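Local structure of glutamine cyclotransferase (Xanthomonas campestris, 3MBR) at residues K13-D18 with L228-L233; L26-G31 with R217-G222; G69-R74 with W108-D113; I78-R83 with A99-P104. The protein probably catalyses the cyclisation of N-terminal glutamine in peptides to pyroglutamate, and carries a calcium ion in its beta-propeller. The protein carries 1 engineered substitution. All coordinates share one frame; numbering follows the deposited sequence.

Overall arrangement
The chain forms a five-bladed beta-propeller, and the four contacts are nested along it, with contact 4 inside contact 3, contact 3 inside contact 2 and contact 2 inside contact 1. Contact 1 closes the ring by adding strand 9-16 to the blade of strands 206-212, 217-222 and 227-233. Contact 2 joins that blade to the first, whose innermost strand is 23-29; the centres of contacts 1 and 2 are about 9 Å apart. Contact 3, its centre about 12 Å from that of contact 2, brings together the inner strands of the next two blades and shares a calcium-bound water with it. Contact 4 lies within the blade that starts with strand 67-73; its centre is about 29 Å from that of contact 1, across the molecule. Together they trace blade closure, blade-to-blade packing and the calcium-bearing centre.

Contact 1: K13-D18 with L228-L233; sequences KRYPHD and LYEIRL
Tyr15 and Leu228 belong to the velcro closure of the propeller, in which the N-terminal strand 9-16 becomes the outer strand of the last blade by pairing antiparallel with strand 227-233. They form a hydrogen-bonded pair: Tyr15 N gives to Leu228 O at 2.8 Å, and Leu228 N gives to Tyr15 O at 2.9 Å. At the next hydrogen-bonded pair, beyond Arg14 and Tyr229, Glu230 N reaches Lys13 O at 2.9 Å, whereas the return bond from Lys13 N to Glu230 O is weak.

On the face holding Tyr15, Leu228 and Glu230, the tyrosine side chain slants across both neighbours. Leu228 CD2 packs 3.8 Å from Tyr15 CD1, and Leu228 O and Glu230 CB sit at the ring edge. Glu230 keeps its chain extended, with CG anti to the backbone N (chi1 179°), which carries the carboxylate out to the phenol. There Tyr15 OH donates to Glu230 OE2 at 2.7 Å, ring and carboxylate only 13° from coplanar. The other oxygen, Glu230 OE1, uses its anti lone pair for a salt bridge from Arg232 NH1 at 2.9 Å.

Across the sheet, the guanidinium of Arg14 stands almost upright to the Tyr229 ring, whose edge atom CE2 lies under one guanidinium face, 3.4 Å from Arg14 NH1. His17 rests its CB on the end of the ladder, while its ND1 bonds Trp225 O.

With a phenol on one oxygen and a guanidinium on the other, the Glu230 carboxylate is fixed in rotation and probably stabilised as the anion, tying the seam's side chains together as well as its backbones.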
# COMPACT_ATOMS: atom_id res chain seq x y z
N LYS A 13 -1.85 -19.16 1.48
CA LYS A 13 -3.27 -19.29 1.48
C LYS A 13 -3.91 -18.27 0.55
O LYS A 13 -3.40 -17.17 0.47
CB LYS A 13 -3.82 -19.15 2.94
CG LYS A 13 -5.24 -19.52 3.06
CD LYS A 13 -5.53 -19.69 4.60
CE LYS A 13 -7.01 -19.89 4.88
NZ LYS A 13 -7.29 -20.21 6.37
N ARG A 14 -5.00 -18.68 -0.09
CA ARG A 14 -5.80 -17.75 -0.94
C ARG A 14 -7.00 -17.45 -0.15
O ARG A 14 -7.63 -18.38 0.42
CB ARG A 14 -6.17 -18.38 -2.30
CG ARG A 14 -4.89 -18.77 -3.01
CD ARG A 14 -5.10 -19.66 -4.29
NE ARG A 14 -3.76 -20.09 -4.77
CZ ARG A 14 -3.17 -19.71 -5.92
NH1 ARG A 14 -3.82 -18.98 -6.84
NH2 ARG A 14 -1.92 -20.13 -6.15
N TYR A 15 -7.42 -16.21 -0.17
CA TYR A 15 -8.64 -15.74 0.52
C TYR A 15 -9.52 -15.05 -0.53
O TYR A 15 -9.01 -14.49 -1.47
CB TYR A 15 -8.25 -14.71 1.59
CG TYR A 15 -7.34 -15.22 2.66
CD1 TYR A 15 -5.97 -15.22 2.49
CD2 TYR A 15 -7.90 -15.69 3.87
CE1 TYR A 15 -5.13 -15.69 3.49
CE2 TYR A 15 -7.04 -16.17 4.90
CZ TYR A 15 -5.65 -16.12 4.70
OH TYR A 15 -4.82 -16.50 5.77
N PRO A 16 -10.82 -15.06 -0.37
CA PRO A 16 -11.69 -14.33 -1.31
C PRO A 16 -11.44 -12.82 -1.26
O PRO A 16 -11.28 -12.27 -0.16
CB PRO A 16 -13.11 -14.65 -0.84
CG PRO A 16 -12.97 -15.39 0.45
CD PRO A 16 -11.54 -15.67 0.77
N HIS A 17 -11.52 -12.16 -2.42
CA HIS A 17 -11.50 -10.72 -2.43
C HIS A 17 -12.63 -10.24 -3.32
O HIS A 17 -12.94 -10.87 -4.37
CB HIS A 17 -10.16 -10.25 -3.03
CG HIS A 17 -9.97 -8.75 -3.11
ND1 HIS A 17 -9.85 -8.09 -4.33
CD2 HIS A 17 -9.74 -7.81 -2.16
CE1 HIS A 17 -9.62 -6.79 -4.12
NE2 HIS A 17 -9.57 -6.58 -2.80
N ASP A 18 -13.25 -9.14 -2.93
CA ASP A 18 -14.41 -8.59 -3.67
C ASP A 18 -13.93 -7.96 -4.96
O ASP A 18 -13.12 -7.04 -4.94
CB ASP A 18 -14.98 -7.56 -2.69
CG ASP A 18 -16.23 -6.83 -3.19
OD1 ASP A 18 -16.68 -6.99 -4.35
OD2 ASP A 18 -16.84 -6.13 -2.32
N LEU A 228 -7.17 -12.57 -2.50
CA LEU A 228 -6.14 -11.94 -1.71
C LEU A 228 -5.20 -13.07 -1.28
O LEU A 228 -5.70 -14.12 -0.84
CB LEU A 228 -6.76 -11.13 -0.54
CG LEU A 228 -5.81 -10.55 0.53
CD1 LEU A 228 -6.27 -9.25 0.98
CD2 LEU A 228 -5.62 -11.57 1.62
N TYR A 229 -3.91 -12.86 -1.38
CA TYR A 229 -2.95 -13.96 -1.09
C TYR A 229 -2.13 -13.67 0.13
O TYR A 229 -1.62 -12.58 0.29
CB TYR A 229 -1.95 -14.10 -2.23
CG TYR A 229 -2.62 -14.47 -3.54
CD1 TYR A 229 -3.04 -13.46 -4.43
CD2 TYR A 229 -2.80 -15.77 -3.90
CE1 TYR A 229 -3.63 -13.77 -5.62
CE2 TYR A 229 -3.38 -16.08 -5.13
CZ TYR A 229 -3.86 -15.07 -5.96
OH TYR A 229 -4.39 -15.40 -7.18
N GLU A 230 -1.99 -14.66 1.00
CA GLU A 230 -0.96 -14.62 2.06
C GLU A 230 0.25 -15.29 1.44
O GLU A 230 0.17 -16.41 0.96
CB GLU A 230 -1.44 -15.42 3.30
CG GLU A 230 -0.42 -15.44 4.42
CD GLU A 230 -0.92 -16.18 5.64
OE1 GLU A 230 -0.06 -16.48 6.49
OE2 GLU A 230 -2.14 -16.44 5.75
N ILE A 231 1.38 -14.60 1.48
CA ILE A 231 2.63 -15.12 0.88
C ILE A 231 3.76 -15.11 1.95
O ILE A 231 3.78 -14.25 2.82
CB ILE A 231 3.02 -14.31 -0.33
CG1 ILE A 231 3.35 -12.89 0.00
CG2 ILE A 231 1.97 -14.37 -1.47
CD1 ILE A 231 3.98 -12.13 -1.20
N ARG A 232 4.64 -16.10 1.83
CA ARG A 232 5.77 -16.15 2.72
C ARG A 232 7.05 -15.97 1.87
O ARG A 232 7.22 -16.70 0.89
CB ARG A 232 5.78 -17.50 3.47
CG ARG A 232 6.78 -17.54 4.70
CD ARG A 232 5.97 -17.05 5.94
NE ARG A 232 4.95 -18.00 6.40
CZ ARG A 232 3.60 -17.81 6.62
NH1 ARG A 232 2.83 -16.58 6.45
NH2 ARG A 232 3.04 -18.97 7.07
N LEU A 233 7.90 -14.99 2.16
CA LEU A 233 9.12 -14.76 1.39
C LEU A 233 10.18 -15.80 1.73
O LEU A 233 10.32 -16.19 2.92
CB LEU A 233 9.71 -13.40 1.69
CG LEU A 233 8.71 -12.23 1.39
CD1 LEU A 233 9.45 -10.90 1.50
CD2 LEU A 233 8.06 -12.37 -0.03

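Contact 2: L26-G31 with R217-G222; sequences LFYLRG and RLFVTG. With CA (calcium ion), chain B.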
# COMPACT_ATOMS: atom_id res chain seq x y z
N LEU A 26 -3.71 -0.82 1.28
CA LEU A 26 -4.19 -1.88 2.18
C LEU A 26 -3.32 -1.92 3.43
O LEU A 26 -2.09 -1.70 3.34
CB LEU A 26 -4.01 -3.24 1.42
CG LEU A 26 -4.67 -4.49 2.04
CD1 LEU A 26 -6.16 -4.50 1.82
CD2 LEU A 26 -4.01 -5.74 1.39
N PHE A 27 -3.95 -2.19 4.58
CA PHE A 27 -3.13 -2.50 5.77
C PHE A 27 -3.86 -3.48 6.63
O PHE A 27 -5.08 -3.74 6.37
CB PHE A 27 -2.68 -1.25 6.53
CG PHE A 27 -3.79 -0.46 7.17
CD1 PHE A 27 -4.33 -0.86 8.40
CD2 PHE A 27 -4.25 0.74 6.59
CE1 PHE A 27 -5.36 -0.08 9.06
CE2 PHE A 27 -5.29 1.50 7.26
CZ PHE A 27 -5.81 1.09 8.49
N TYR A 28 -3.24 -4.04 7.62
CA TYR A 28 -3.88 -5.02 8.47
C TYR A 28 -3.78 -4.48 9.90
O TYR A 28 -2.74 -3.95 10.36
CB TYR A 28 -3.07 -6.32 8.40
CG TYR A 28 -3.50 -7.40 9.36
CD1 TYR A 28 -3.07 -7.38 10.67
CD2 TYR A 28 -4.38 -8.36 8.98
CE1 TYR A 28 -3.43 -8.34 11.60
CE2 TYR A 28 -4.75 -9.38 9.91
CZ TYR A 28 -4.26 -9.32 11.20
OH TYR A 28 -4.60 -10.32 12.11
N LEU A 29 -4.86 -4.66 10.63
CA LEU A 29 -4.80 -4.23 12.02
C LEU A 29 -5.76 -5.04 12.89
O LEU A 29 -6.95 -5.10 12.53
CB LEU A 29 -5.18 -2.69 12.10
CG LEU A 29 -5.20 -2.17 13.55
CD1 LEU A 29 -3.82 -2.22 14.01
CD2 LEU A 29 -5.76 -0.67 13.43
N ARG A 30 -5.23 -5.65 13.97
CA ARG A 30 -6.10 -6.36 14.97
C ARG A 30 -7.07 -7.32 14.26
O ARG A 30 -8.29 -7.40 14.57
CB ARG A 30 -6.95 -5.34 15.76
CG ARG A 30 -6.55 -4.79 17.13
CD ARG A 30 -5.27 -4.00 17.28
NE ARG A 30 -5.28 -2.50 17.34
CZ ARG A 30 -6.31 -1.66 17.18
NH1 ARG A 30 -7.55 -2.07 16.97
NH2 ARG A 30 -6.07 -0.36 17.22
N GLY A 31 -6.57 -8.08 13.33
CA GLY A 31 -7.32 -9.14 12.72
C GLY A 31 -8.16 -8.75 11.53
O GLY A 31 -8.73 -9.62 10.88
N ARG A 217 2.43 -12.30 8.94
CA ARG A 217 1.74 -12.69 7.70
C ARG A 217 1.76 -11.51 6.74
O ARG A 217 1.31 -10.40 7.11
CB ARG A 217 0.28 -13.09 7.99
CG ARG A 217 0.16 -14.24 9.02
CD ARG A 217 -1.26 -14.74 9.13
NE ARG A 217 -2.13 -13.72 9.69
CZ ARG A 217 -3.46 -13.82 9.72
NH1 ARG A 217 -4.08 -14.95 9.27
NH2 ARG A 217 -4.17 -12.85 10.26
N LEU A 218 2.10 -11.78 5.49
CA LEU A 218 2.17 -10.77 4.45
C LEU A 218 1.04 -11.04 3.46
O LEU A 218 0.96 -12.17 2.93
CB LEU A 218 3.54 -10.85 3.78
CG LEU A 218 3.75 -9.75 2.72
CD1 LEU A 218 3.65 -8.38 3.29
CD2 LEU A 218 5.16 -9.97 2.07
N PHE A 219 0.18 -10.04 3.17
CA PHE A 219 -0.93 -10.23 2.25
C PHE A 219 -0.79 -9.29 1.05
O PHE A 219 -0.39 -8.12 1.20
CB PHE A 219 -2.23 -9.83 2.98
CG PHE A 219 -2.50 -10.66 4.22
CD1 PHE A 219 -2.89 -12.01 4.14
CD2 PHE A 219 -2.36 -10.08 5.47
CE1 PHE A 219 -3.16 -12.72 5.31
CE2 PHE A 219 -2.61 -10.79 6.60
CZ PHE A 219 -3.00 -12.11 6.52
N VAL A 220 -1.20 -9.77 -0.12
CA VAL A 220 -1.22 -8.93 -1.30
C VAL A 220 -2.54 -9.07 -2.07
O VAL A 220 -3.09 -10.20 -2.16
CB VAL A 220 -0.02 -9.20 -2.26
CG1 VAL A 220 1.29 -8.97 -1.57
CG2 VAL A 220 -0.00 -10.59 -2.79
N THR A 221 -3.04 -7.99 -2.62
CA THR A 221 -4.16 -8.08 -3.55
C THR A 221 -4.10 -6.90 -4.50
O THR A 221 -3.12 -6.14 -4.50
CB THR A 221 -5.51 -8.15 -2.82
OG1 THR A 221 -6.53 -8.58 -3.75
CG2 THR A 221 -5.96 -6.86 -2.15
N GLY A 222 -5.08 -6.77 -5.38
CA GLY A 222 -5.05 -5.67 -6.35
C GLY A 222 -6.41 -5.39 -6.92
O GLY A 222 -7.44 -5.99 -6.48
CA CA B . 0.06 -1.24 2.65
O HOH W 1 -0.40 0.91 3.67
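Strand 26-29, carrying Leu26 and Tyr28, runs at 146° to strand 217-222 with the axes 8.6 Å apart at closest, too far for backbone pairing, so side chains span the gap. Tyr28 does most of it. Its CG stands anti to the backbone N (chi1 173°), sending the ring across to Phe219, where Tyr28 CD2 meets Phe219 CE2 at 3.8 Å. The two rings are nearly parallel, 26° between planes, but slid so far apart that they barely overlap. At the far end of the tyrosine, Arg217 NH2 gives a weak hydrogen bond of 3.2 Å to Tyr28 OH, the phenol lying near the plane of the guanidinium. That group also lays one face over Phe219 CZ, and its firmer partner is Asp212, salt-bridged to Arg217 NE. Nearer the propeller centre, Leu26 CD2 touches Thr221 CG2 at 4.2 Å, the two side chains crossing at about a right angle.

Leu26 also turns its carbonyl O to the calcium at 2.3 Å, a site completed by Glu154, Leu155, Glu156, Ile209 and a water. The contact thus sits between blades: strand 206-212 lines the last blade's inner edge beside Leu26, and strand 227-233 backs Phe219 through Leu228.

Contact 3: G69-R74 with W108-D113; sequences GIVAWR and WALTSD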
# COMPACT_ATOMS: atom_id res chain seq x y z
N GLY A 69 -3.74 5.92 -1.11
CA GLY A 69 -3.22 5.06 -0.04
C GLY A 69 -3.66 5.39 1.38
O GLY A 69 -4.06 6.55 1.68
N ILE A 70 -3.52 4.42 2.28
CA ILE A 70 -4.01 4.52 3.67
C ILE A 70 -3.01 3.88 4.61
O ILE A 70 -2.30 2.95 4.23
CB ILE A 70 -5.38 3.85 3.83
CG1 ILE A 70 -5.33 2.40 3.27
CG2 ILE A 70 -6.51 4.72 3.13
CD1 ILE A 70 -6.56 1.60 3.76
N VAL A 71 -3.05 4.32 5.88
CA VAL A 71 -2.25 3.73 6.92
C VAL A 71 -2.92 3.90 8.26
O VAL A 71 -3.68 4.87 8.42
CB VAL A 71 -0.83 4.43 6.93
CG1 VAL A 71 -0.99 5.94 7.28
CG2 VAL A 71 0.15 3.76 7.80
N ALA A 72 -2.69 3.04 9.21
CA ALA A 72 -3.16 3.28 10.57
C ALA A 72 -2.07 3.94 11.40
O ALA A 72 -0.86 3.56 11.25
CB ALA A 72 -3.49 1.89 11.21
N TRP A 73 -2.48 4.81 12.30
CA TRP A 73 -1.56 5.42 13.28
C TRP A 73 -2.31 5.56 14.56
O TRP A 73 -3.24 6.36 14.62
CB TRP A 73 -1.01 6.78 12.81
CG TRP A 73 -0.05 7.31 13.85
CD1 TRP A 73 -0.28 8.21 14.79
CD2 TRP A 73 1.28 6.85 14.05
NE1 TRP A 73 0.80 8.38 15.56
CE2 TRP A 73 1.79 7.54 15.15
CE3 TRP A 73 2.09 5.94 13.37
CZ2 TRP A 73 3.10 7.37 15.61
CZ3 TRP A 73 3.45 5.75 13.86
CH2 TRP A 73 3.89 6.45 14.98
N ARG A 74 -1.97 4.74 15.59
CA ARG A 74 -2.69 4.81 16.84
C ARG A 74 -4.19 4.60 16.61
O ARG A 74 -4.58 3.55 16.06
CB ARG A 74 -2.38 6.12 17.61
CG ARG A 74 -0.87 6.15 17.88
CD ARG A 74 -0.41 7.15 18.90
NE ARG A 74 1.05 7.10 18.90
CZ ARG A 74 1.81 6.41 19.75
NH1 ARG A 74 1.24 5.69 20.74
NH2 ARG A 74 3.14 6.46 19.63
N TRP A 108 0.07 8.93 -3.54
CA TRP A 108 -0.05 7.56 -4.01
C TRP A 108 -0.23 6.56 -2.91
O TRP A 108 -1.28 5.94 -2.86
CB TRP A 108 1.17 7.22 -4.90
CG TRP A 108 1.14 7.87 -6.27
CD1 TRP A 108 0.80 9.14 -6.57
CD2 TRP A 108 1.61 7.29 -7.47
NE1 TRP A 108 0.99 9.38 -7.94
CE2 TRP A 108 1.46 8.23 -8.50
CE3 TRP A 108 2.12 6.05 -7.78
CZ2 TRP A 108 1.82 7.96 -9.84
CZ3 TRP A 108 2.44 5.76 -9.15
CH2 TRP A 108 2.34 6.73 -10.14
N ALA A 109 0.75 6.43 -2.02
CA ALA A 109 0.65 5.38 -1.00
C ALA A 109 1.28 5.84 0.33
O ALA A 109 2.09 6.78 0.35
CB ALA A 109 1.20 4.07 -1.47
N LEU A 110 0.91 5.14 1.41
CA LEU A 110 1.43 5.45 2.74
C LEU A 110 1.75 4.19 3.46
O LEU A 110 1.05 3.20 3.24
CB LEU A 110 0.32 6.15 3.63
CG LEU A 110 0.01 7.56 3.35
CD1 LEU A 110 -1.22 8.01 4.16
CD2 LEU A 110 1.25 8.48 3.71
N THR A 111 2.70 4.22 4.40
CA THR A 111 2.79 3.18 5.40
C THR A 111 3.41 3.85 6.64
O THR A 111 3.55 5.07 6.65
CB THR A 111 3.56 1.94 4.93
OG1 THR A 111 3.44 0.92 5.94
CG2 THR A 111 5.06 2.20 4.68
N SER A 112 3.79 3.08 7.66
CA SER A 112 4.43 3.67 8.85
C SER A 112 5.29 2.67 9.50
O SER A 112 5.06 1.44 9.40
CB SER A 112 3.36 4.15 9.77
OG SER A 112 2.67 3.08 10.39
N ASP A 113 6.29 3.17 10.20
CA ASP A 113 7.07 2.31 11.15
C ASP A 113 6.58 2.69 12.55
O ASP A 113 5.39 3.04 12.70
CB ASP A 113 8.58 2.44 10.97
CG ASP A 113 9.10 3.80 11.28
OD1 ASP A 113 8.35 4.69 11.75
OD2 ASP A 113 10.30 4.02 11.01
O HOH W 2 -1.24 2.84 1.09
O HOH W 1 -0.40 0.91 3.67
O HOH W 3 0.75 1.62 10.44
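Gly69 and Trp108 make the direct backbone bond of this contact, a weak one: Gly69 N reaches Trp108 O at 3.0 Å. With no side chain on Gly69, its CA comes within 4.0 Å of Ala109 CA. Beyond this point the two strands run side by side, and waters enter the gap. Water 2 accepts from Ile70 N at 3.0 Å and from Leu110 N. Water 1, a calcium ligand, lies 2.8 Å from Ile70 O and 2.7 Å from Leu110 O.

Val71 points toward the second strand. Its CG1 packs against Leu110 CD1 at 3.8 Å, and CG2, anti to the backbone N, is pressed onto Thr111 C at 3.5 Å and also meets the side chain of Ser112. Further out, Trp73 turns the edge of its indole to Asp113, with CZ3 3.5 Å from Asp113 O in the ring plane.

A second shell sets the second strand. Trp108 and Ala109 both face Ser120 in a classic beta bulge, Thr111 OG1 accepts from Trp157 N, and Asp113 OD2 is held by Tyr118.

These strands are the innermost of adjacent blades, splayed from their near-touching start as propeller strands are. Water therefore serves the facing amides and carbonyls of Ile70 and Leu110, whereas Ser112 N is buried without a partner in the model. Because water 1 binds the metal, the two carbonyls probably help position this calcium ligand.

Contact 4: I78-R83 with A99-P104; sequences IQLTWR and ARFRYP
Tyr103 and Phe101 both place CG between the backbone N and the carbonyl carbon (chi1 50° and 59°), which swings their rings off the end of strand 96-102 and the residue after it, back toward strand 76-81. The tyrosine reaches farther, its hydroxyl arriving beside the backbone of Thr81. There Thr81 N donates to Tyr103 OH at 2.9 Å with an N-H...O angle of 156°, and Thr81 O lies 2.8 Å from the same hydroxyl, near the plane of the ring. The phenol oxygen is thus set against both backbone polar atoms of Thr81, at the end of its strand. Leu80 slants across the phenol: its CD2 is 3.7 Å from Tyr103 CE2, and its CB is 3.6 Å from Tyr103 OH.

The two strands are the second and fourth of one four-stranded propeller blade, with strand 86-91 lying between them. The twist of the blade and the length of the aromatic side chains let the outermost strand reach past its immediate neighbour, although the strand axes stay 9.0 Å apart at closest.

Phe101 meets strand 76-81 farther back, at Ile78. Its tip CZ abuts Ile78 CG2 at 3.8 Å, the two side chains crossing at about a right angle, and Leu80 CD2 comes to the ring edge at a looser 4.3 Å from Phe101 CZ. Phe101 CD1 in turn sits at the edge of the Tyr103 ring, in its plane, linking the two aromatics. Thr81 OG1 is taken by Glu86 O on the intervening strand. Met119 of the next blade packs on both Leu80 and Tyr103, and Leu117 beside it touches Ile78.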
# COMPACT_ATOMS: atom_id res chain seq x y z
N ILE A 78 -5.19 7.33 8.29
CA ILE A 78 -4.76 8.51 7.46
C ILE A 78 -4.82 8.11 6.00
O ILE A 78 -4.35 7.03 5.65
CB ILE A 78 -3.30 8.94 7.92
CG1 ILE A 78 -3.34 9.28 9.41
CG2 ILE A 78 -2.82 10.08 7.05
CD1 ILE A 78 -2.06 9.47 10.07
N GLN A 79 -5.38 9.00 5.17
CA GLN A 79 -5.54 8.66 3.77
C GLN A 79 -5.11 9.80 2.88
O GLN A 79 -5.37 10.98 3.18
CB GLN A 79 -7.02 8.38 3.52
CG GLN A 79 -7.31 7.95 2.05
CD GLN A 79 -8.72 7.58 1.79
OE1 GLN A 79 -9.64 8.15 2.34
NE2 GLN A 79 -8.91 6.58 0.92
N LEU A 80 -4.50 9.49 1.72
CA LEU A 80 -4.15 10.45 0.67
C LEU A 80 -5.23 10.48 -0.38
O LEU A 80 -6.12 9.63 -0.40
CB LEU A 80 -2.79 10.13 0.03
CG LEU A 80 -1.65 9.91 0.99
CD1 LEU A 80 -0.43 9.40 0.20
CD2 LEU A 80 -1.33 11.20 1.72
N THR A 81 -5.19 11.51 -1.24
CA THR A 81 -6.06 11.49 -2.40
C THR A 81 -5.20 11.54 -3.62
O THR A 81 -4.03 12.01 -3.60
CB THR A 81 -7.01 12.70 -2.42
OG1 THR A 81 -6.24 13.93 -2.40
CG2 THR A 81 -8.04 12.67 -1.32
N TRP A 82 -5.73 11.10 -4.72
CA TRP A 82 -4.86 11.09 -5.91
C TRP A 82 -4.35 12.48 -6.37
O TRP A 82 -3.11 12.81 -6.35
CB TRP A 82 -5.60 10.34 -6.99
CG TRP A 82 -4.81 10.20 -8.29
CD1 TRP A 82 -3.42 10.19 -8.46
CD2 TRP A 82 -5.38 10.09 -9.59
NE1 TRP A 82 -3.12 10.07 -9.80
CE2 TRP A 82 -4.30 10.01 -10.51
CE3 TRP A 82 -6.70 10.07 -10.07
CZ2 TRP A 82 -4.52 9.89 -11.89
CZ3 TRP A 82 -6.92 9.96 -11.44
CH2 TRP A 82 -5.82 9.88 -12.33
N ARG A 83 -5.29 13.33 -6.78
CA ARG A 83 -4.87 14.59 -7.41
C ARG A 83 -5.48 15.78 -6.71
O ARG A 83 -5.44 16.91 -7.23
CB ARG A 83 -5.20 14.57 -8.92
CG ARG A 83 -4.16 13.77 -9.73
CD ARG A 83 -4.49 13.66 -11.26
NE ARG A 83 -3.49 12.82 -11.96
CZ ARG A 83 -3.40 12.67 -13.28
NH1 ARG A 83 -4.24 13.29 -14.11
NH2 ARG A 83 -2.44 11.88 -13.79
N ALA A 99 -10.30 15.09 10.51
CA ALA A 99 -9.40 16.15 10.14
C ALA A 99 -9.01 16.08 8.70
O ALA A 99 -9.16 15.04 8.02
CB ALA A 99 -8.14 16.16 11.05
N ARG A 100 -8.41 17.18 8.23
CA ARG A 100 -7.94 17.20 6.86
C ARG A 100 -6.58 17.86 6.80
O ARG A 100 -6.22 18.59 7.71
CB ARG A 100 -8.93 17.93 5.94
CG ARG A 100 -9.07 19.41 6.21
CD ARG A 100 -8.77 20.02 4.80
NE ARG A 100 -8.70 21.44 4.85
CZ ARG A 100 -7.60 22.16 5.06
NH1 ARG A 100 -6.39 21.57 5.18
NH2 ARG A 100 -7.72 23.51 5.14
N PHE A 101 -5.83 17.60 5.76
CA PHE A 101 -4.52 18.24 5.67
C PHE A 101 -4.19 18.38 4.18
O PHE A 101 -4.92 17.81 3.34
CB PHE A 101 -3.42 17.43 6.42
CG PHE A 101 -3.21 16.00 5.93
CD1 PHE A 101 -2.21 15.68 5.00
CD2 PHE A 101 -4.01 14.97 6.39
CE1 PHE A 101 -2.01 14.31 4.58
CE2 PHE A 101 -3.82 13.68 5.99
CZ PHE A 101 -2.80 13.34 5.09
N ARG A 102 -3.17 19.18 3.87
CA ARG A 102 -2.81 19.43 2.47
C ARG A 102 -1.37 19.16 2.28
O ARG A 102 -0.57 19.33 3.22
CB ARG A 102 -3.10 20.88 2.06
CG ARG A 102 -4.43 21.01 1.33
CD ARG A 102 -4.50 22.42 0.65
NE ARG A 102 -5.83 23.05 0.56
CZ ARG A 102 -6.98 22.62 1.10
NH1 ARG A 102 -7.04 21.50 1.82
NH2 ARG A 102 -8.09 23.34 0.91
N TYR A 103 -1.00 18.67 1.11
CA TYR A 103 0.40 18.38 0.83
C TYR A 103 0.73 18.74 -0.62
O TYR A 103 -0.16 18.80 -1.48
CB TYR A 103 0.72 16.90 1.12
CG TYR A 103 -0.28 15.95 0.45
CD1 TYR A 103 -0.14 15.60 -0.92
CD2 TYR A 103 -1.35 15.44 1.16
CE1 TYR A 103 -1.06 14.73 -1.56
CE2 TYR A 103 -2.27 14.59 0.52
CZ TYR A 103 -2.11 14.23 -0.80
OH TYR A 103 -3.00 13.39 -1.40
N PRO A 104 2.03 19.04 -0.89
CA PRO A 104 2.41 19.24 -2.28
C PRO A 104 2.44 17.96 -3.15
O PRO A 104 2.84 16.90 -2.66
CB PRO A 104 3.83 19.82 -2.15
CG PRO A 104 4.35 19.37 -0.87
CD PRO A 104 3.18 19.06 0.03